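Amidohydrolase 3 domain-containing protein (Pyrococcus furiosus, PDB 3ICJ) probably hydrolyses carbon-nitrogen bonds other than peptide bonds, as a zinc-dependent enzyme of the amidohydrolase family with two zinc ions in its active site. Local coordinates at residues I392-W404 / E438-R452. Numbering follows the deposited sequence.
Sequences ISAQPHFIVSDWW and EPADPWVSIDAAVNR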
loop_
_atom_site.group_PDB
_atom_site.type_symbol
_atom_site.label_atom_id
_atom_site.label_comp_id
_atom_site.label_asym_id
_atom_site.label_seq_id
_atom_site.Cartn_x
_atom_site.Cartn_y
_atom_site.Cartn_z
ATOM N N ILE A 392 13.762 -1.077 -0.326
ATOM C CA ILE A 392 12.839 -1.954 0.401
ATOM C C ILE A 392 11.653 -1.146 0.939
ATOM O O ILE A 392 11.823 -0.088 1.523
ATOM C CB ILE A 392 13.537 -2.708 1.575
ATOM C CG1 ILE A 392 14.572 -3.714 1.032
ATOM C CG2 ILE A 392 12.511 -3.458 2.425
ATOM C CD1 ILE A 392 15.560 -4.217 2.088
ATOM N N SER A 393 10.451 -1.642 0.687
ATOM C CA SER A 393 9.261 -1.086 1.295
ATOM C C SER A 393 8.740 -2.048 2.370
ATOM O O SER A 393 8.354 -3.183 2.064
ATOM C CB SER A 393 8.198 -0.835 0.239
ATOM O OG SER A 393 7.258 0.099 0.731
ATOM N N ALA A 394 8.729 -1.582 3.613
ATOM C CA ALA A 394 8.327 -2.400 4.760
ATOM C C ALA A 394 7.112 -1.799 5.460
ATOM O O ALA A 394 6.893 -0.585 5.424
ATOM C CB ALA A 394 9.485 -2.551 5.720
ATOM N N GLN A 395 6.331 -2.667 6.106
ATOM C CA GLN A 395 5.067 -2.312 6.739
ATOM C C GLN A 395 5.178 -2.564 8.248
ATOM O O GLN A 395 5.016 -3.714 8.700
ATOM C CB GLN A 395 3.900 -3.127 6.133
ATOM C CG GLN A 395 3.622 -2.878 4.631
ATOM C CD GLN A 395 4.646 -3.543 3.696
ATOM O OE1 GLN A 395 5.111 -4.660 3.960
ATOM N NE2 GLN A 395 5.000 -2.858 2.602
ATOM N N PRO A 396 5.481 -1.507 9.033
ATOM C CA PRO A 396 5.738 -1.757 10.453
ATOM C C PRO A 396 4.549 -2.315 11.228
ATOM O O PRO A 396 4.767 -3.046 12.193
ATOM C CB PRO A 396 6.140 -0.387 10.995
ATOM C CG PRO A 396 6.679 0.345 9.805
ATOM C CD PRO A 396 5.876 -0.137 8.637
ATOM N N HIS A 397 3.318 -2.006 10.816
ATOM C CA HIS A 397 2.155 -2.525 11.525
ATOM C C HIS A 397 2.013 -4.056 11.422
ATOM O O HIS A 397 1.322 -4.659 12.224
ATOM C CB HIS A 397 0.848 -1.791 11.146
ATOM C CG HIS A 397 -0.215 -1.905 12.197
ATOM N ND1 HIS A 397 -1.314 -2.727 12.060
ATOM C CD2 HIS A 397 -0.315 -1.345 13.429
ATOM C CE1 HIS A 397 -2.056 -2.656 13.155
ATOM N NE2 HIS A 397 -1.472 -1.826 14.000
ATOM N N PHE A 398 2.692 -4.686 10.462
ATOM C CA PHE A 398 2.759 -6.163 10.383
ATOM C C PHE A 398 3.299 -6.742 11.705
ATOM O O PHE A 398 2.924 -7.836 12.109
ATOM C CB PHE A 398 3.680 -6.641 9.244
ATOM C CG PHE A 398 3.077 -6.602 7.836
ATOM C CD1 PHE A 398 1.904 -5.933 7.552
ATOM C CD2 PHE A 398 3.763 -7.205 6.787
ATOM C CE1 PHE A 398 1.386 -5.903 6.245
ATOM C CE2 PHE A 398 3.265 -7.181 5.486
ATOM C CZ PHE A 398 2.064 -6.523 5.219
ATOM N N ILE A 399 4.183 -6.006 12.373
ATOM C CA ILE A 399 4.717 -6.425 13.676
ATOM C C ILE A 399 3.600 -6.634 14.713
ATOM O O ILE A 399 3.579 -7.656 15.410
ATOM C CB ILE A 399 5.797 -5.453 14.215
ATOM C CG1 ILE A 399 7.000 -5.437 13.266
ATOM C CG2 ILE A 399 6.246 -5.880 15.615
ATOM C CD1 ILE A 399 8.020 -4.291 13.512
ATOM N N VAL A 400 2.672 -5.672 14.782
ATOM C CA VAL A 400 1.476 -5.757 15.618
ATOM C C VAL A 400 0.497 -6.866 15.169
ATOM O O VAL A 400 0.032 -7.655 15.990
ATOM C CB VAL A 400 0.725 -4.378 15.655
ATOM C CG1 VAL A 400 -0.525 -4.442 16.544
ATOM C CG2 VAL A 400 1.654 -3.287 16.160
ATOM N N SER A 401 0.208 -6.934 13.872
ATOM C CA SER A 401 -0.842 -7.816 13.333
ATOM C C SER A 401 -0.464 -9.286 13.293
ATOM O O SER A 401 -1.296 -10.160 13.525
ATOM C CB SER A 401 -1.217 -7.393 11.918
ATOM O OG SER A 401 -1.788 -6.109 11.899
ATOM N N ASP A 402 0.800 -9.556 12.969
ATOM C CA ASP A 402 1.258 -10.922 12.743
ATOM C C ASP A 402 1.837 -11.543 14.009
ATOM O O ASP A 402 3.027 -11.870 14.054
ATOM C CB ASP A 402 2.294 -10.952 11.613
ATOM C CG ASP A 402 1.763 -10.386 10.295
ATOM O OD1 ASP A 402 0.557 -10.059 10.182
ATOM O OD2 ASP A 402 2.567 -10.314 9.344
ATOM N N TRP A 403 0.987 -11.719 15.024
ATOM C CA TRP A 403 1.388 -12.271 16.323
ATOM C C TRP A 403 1.849 -13.735 16.193
ATOM O O TRP A 403 2.543 -14.260 17.060
ATOM C CB TRP A 403 0.221 -12.163 17.331
ATOM C CG TRP A 403 -1.036 -12.891 16.864
ATOM C CD1 TRP A 403 -2.096 -12.340 16.200
ATOM C CD2 TRP A 403 -1.343 -14.300 17.006
ATOM N NE1 TRP A 403 -3.034 -13.304 15.914
ATOM C CE2 TRP A 403 -2.603 -14.514 16.395
ATOM C CE3 TRP A 403 -0.678 -15.393 17.586
ATOM C CZ2 TRP A 403 -3.215 -15.778 16.351
ATOM C CZ3 TRP A 403 -1.282 -16.651 17.530
ATOM C CH2 TRP A 403 -2.542 -16.830 16.924
ATOM N N TRP A 404 1.444 -14.384 15.099
ATOM C CA TRP A 404 1.699 -15.802 14.859
ATOM C C TRP A 404 3.034 -16.110 14.164
ATOM O O TRP A 404 3.260 -17.253 13.740
ATOM C CB TRP A 404 0.522 -16.395 14.062
ATOM C CG TRP A 404 -0.008 -15.456 13.020
ATOM C CD1 TRP A 404 -1.224 -14.828 13.017
ATOM C CD2 TRP A 404 0.677 -15.012 11.839
ATOM N NE1 TRP A 404 -1.336 -14.029 11.905
ATOM C CE2 TRP A 404 -0.184 -14.124 11.165
ATOM C CE3 TRP A 404 1.933 -15.287 11.282
ATOM C CZ2 TRP A 404 0.177 -13.496 9.959
ATOM C CZ3 TRP A 404 2.293 -14.670 10.100
ATOM C CH2 TRP A 404 1.415 -13.783 9.447
ATOM N N GLU A 438 -3.443 -3.368 6.278
ATOM C CA GLU A 438 -3.269 -2.718 7.591
ATOM C C GLU A 438 -4.014 -1.384 7.611
ATOM O O GLU A 438 -4.436 -0.928 6.532
ATOM C CB GLU A 438 -1.783 -2.511 7.912
ATOM C CG GLU A 438 -0.934 -3.764 7.859
ATOM C CD GLU A 438 -1.294 -4.792 8.925
ATOM O OE1 GLU A 438 -1.783 -4.390 10.002
ATOM O OE2 GLU A 438 -1.078 -6.007 8.686
ATOM N N PRO A 439 -4.192 -0.762 8.817
ATOM C CA PRO A 439 -4.755 0.597 8.868
ATOM C C PRO A 439 -3.906 1.592 8.077
ATOM O O PRO A 439 -2.680 1.469 8.042
ATOM C CB PRO A 439 -4.704 0.955 10.365
ATOM C CG PRO A 439 -4.645 -0.343 11.082
ATOM C CD PRO A 439 -3.934 -1.291 10.180
ATOM N N ALA A 440 -4.551 2.563 7.439
ATOM C CA ALA A 440 -3.811 3.547 6.629
ATOM C C ALA A 440 -3.185 4.683 7.456
ATOM O O ALA A 440 -2.335 5.418 6.930
ATOM C CB ALA A 440 -4.690 4.113 5.511
ATOM N N ASP A 441 -3.603 4.821 8.725
ATOM C CA ASP A 441 -3.140 5.900 9.627
ATOM C C ASP A 441 -1.661 5.750 9.946
ATOM O O ASP A 441 -1.268 4.805 10.639
ATOM C CB ASP A 441 -3.939 5.922 10.942
ATOM C CG ASP A 441 -3.566 7.099 11.860
ATOM O OD1 ASP A 441 -2.859 8.050 11.461
ATOM O OD2 ASP A 441 -4.004 7.088 13.011
ATOM N N PRO A 442 -0.849 6.709 9.469
ATOM C CA PRO A 442 0.590 6.595 9.577
ATOM C C PRO A 442 1.074 6.577 11.029
ATOM O O PRO A 442 2.031 5.862 11.335
ATOM C CB PRO A 442 1.103 7.838 8.837
ATOM C CG PRO A 442 -0.033 8.289 8.009
ATOM C CD PRO A 442 -1.247 7.945 8.776
ATOM N N TRP A 443 0.395 7.322 11.901
ATOM C CA TRP A 443 0.735 7.393 13.328
ATOM C C TRP A 443 0.642 6.050 14.026
ATOM O O TRP A 443 1.412 5.792 14.942
ATOM C CB TRP A 443 -0.091 8.466 14.082
ATOM C CG TRP A 443 0.118 9.862 13.522
ATOM C CD1 TRP A 443 -0.788 10.609 12.807
ATOM C CD2 TRP A 443 1.325 10.648 13.583
ATOM N NE1 TRP A 443 -0.219 11.806 12.429
ATOM C CE2 TRP A 443 1.074 11.857 12.891
ATOM C CE3 TRP A 443 2.594 10.446 14.151
ATOM C CZ2 TRP A 443 2.043 12.874 12.771
ATOM C CZ3 TRP A 443 3.560 11.459 14.030
ATOM C CH2 TRP A 443 3.274 12.652 13.344
ATOM N N VAL A 444 -0.263 5.190 13.549
ATOM C CA VAL A 444 -0.448 3.856 14.107
ATOM C C VAL A 444 0.723 2.947 13.678
ATOM O O VAL A 444 1.191 2.136 14.467
ATOM C CB VAL A 444 -1.873 3.287 13.717
ATOM C CG1 VAL A 444 -2.041 1.818 14.082
ATOM C CG2 VAL A 444 -2.987 4.121 14.373
ATOM N N SER A 445 1.215 3.106 12.445
ATOM C CA SER A 445 2.402 2.383 11.983
ATOM C C SER A 445 3.727 2.933 12.556
ATOM O O SER A 445 4.670 2.176 12.750
ATOM C CB SER A 445 2.485 2.344 10.447
ATOM O OG SER A 445 1.547 1.422 9.917
ATOM N N ILE A 446 3.794 4.243 12.795
ATOM C CA ILE A 446 4.952 4.875 13.442
ATOM C C ILE A 446 5.137 4.326 14.874
ATOM O O ILE A 446 6.263 3.988 15.280
ATOM C CB ILE A 446 4.818 6.428 13.435
ATOM C CG1 ILE A 446 5.166 6.972 12.048
ATOM C CG2 ILE A 446 5.762 7.111 14.470
ATOM C CD1 ILE A 446 4.654 8.326 11.858
ATOM N N ASP A 447 4.024 4.230 15.606
ATOM C CA ASP A 447 3.975 3.666 16.960
ATOM C C ASP A 447 4.551 2.254 16.990
ATOM O O ASP A 447 5.317 1.901 17.886
ATOM C CB ASP A 447 2.517 3.628 17.427
ATOM C CG ASP A 447 2.382 3.579 18.924
ATOM O OD1 ASP A 447 2.137 4.654 19.524
ATOM O OD2 ASP A 447 2.514 2.477 19.500
ATOM N N ALA A 448 4.157 1.452 16.004
ATOM C CA ALA A 448 4.654 0.085 15.838
ATOM C C ALA A 448 6.176 0.010 15.606
ATOM O O ALA A 448 6.877 -0.817 16.206
ATOM C CB ALA A 448 3.906 -0.595 14.693
ATOM N N ALA A 449 6.684 0.874 14.735
ATOM C CA ALA A 449 8.111 0.860 14.367
ATOM C C ALA A 449 9.031 1.297 15.512
ATOM O O ALA A 449 10.197 0.877 15.613
ATOM C CB ALA A 449 8.332 1.756 13.151
ATOM N N VAL A 450 8.490 2.161 16.359
ATOM C CA VAL A 450 9.201 2.733 17.483
ATOM C C VAL A 450 9.101 1.861 18.739
ATOM O O VAL A 450 10.096 1.652 19.434
ATOM C CB VAL A 450 8.694 4.177 17.780
ATOM C CG1 VAL A 450 9.378 4.761 19.021
ATOM C CG2 VAL A 450 8.917 5.077 16.547
ATOM N N ASN A 451 7.910 1.334 19.000
ATOM C CA ASN A 451 7.627 0.653 20.270
ATOM C C ASN A 451 7.615 -0.865 20.241
ATOM O O ASN A 451 7.818 -1.493 21.283
ATOM C CB ASN A 451 6.308 1.166 20.875
ATOM C CG ASN A 451 6.321 2.661 21.110
ATOM O OD1 ASN A 451 7.330 3.217 21.543
ATOM N ND2 ASN A 451 5.198 3.325 20.822
ATOM N N ARG A 452 7.351 -1.450 19.073
ATOM C CA ARG A 452 7.149 -2.905 18.955
ATOM C C ARG A 452 8.291 -3.618 18.206
ATOM O O ARG A 452 9.020 -3.003 17.444
ATOM C CB ARG A 452 5.795 -3.227 18.286
ATOM C CG ARG A 452 4.534 -2.814 19.096
ATOM C CD ARG A 452 4.299 -3.700 20.350
ATOM N NE ARG A 452 4.296 -5.137 20.038
ATOM C CZ ARG A 452 3.214 -5.844 19.709
ATOM N NH1 ARG A 452 2.012 -5.266 19.643
ATOM N NH2 ARG A 452 3.325 -7.139 19.448
HETATM O O HOH W 1 2.471 -0.492 8.479
HETATM O O HOH W 2 0.580 -8.404 18.372
#
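The imidazole of H397 meets the E438 carboxylate at its edge, nearly in the ring plane, while V400 CB lies over one face, offset toward the rim. The F398 ring carries Q395 CB over the centre of one face, 3.6 Å above the plane, and has E438 CG in plane at its edge. E438 runs along the edges of both rings, its carboxylate turned 56° from the imidazole. H397 ND1 donates an almost straight bond (173°) to E438 OE1 at 2.7 Å, arriving on the anti side and somewhat out of the carboxylate plane. In one of its two conformers, S401 OG donates to the syn lone pair of E438 OE1 at 2.6 Å; together the two bonds would hold the carboxylate in place. E438 OE2 instead rests against F398 CD1 at 3.2 Å. H397 CG stands anti to the backbone N (chi1 -157°), which carries the ring out to V444 CG1, 3.7 Å from H397 CD2. P396 CB packs on A449 CB (3.7 Å), and A448 CB touches V400 CG2. One water accepts from H397 N and donates to S445 OG; a second, at the edge of the R452 guanidinium and in its plane, donates to V400 O. F398 comes within about 4 Å of the side chains of zinc ligands H373 and D434, and Q395 OE1 hydrogen-bonds H373 ND1, so the contact borders the dinuclear site. Strand 391-394 lies between 370-371 and 429-431 in a parallel sheet, consistent with the family's (beta/alpha)8 barrel; helix 398-401 beyond it meets helix 442-451, with L420 of helix 420-426 against P396, I399 and A449.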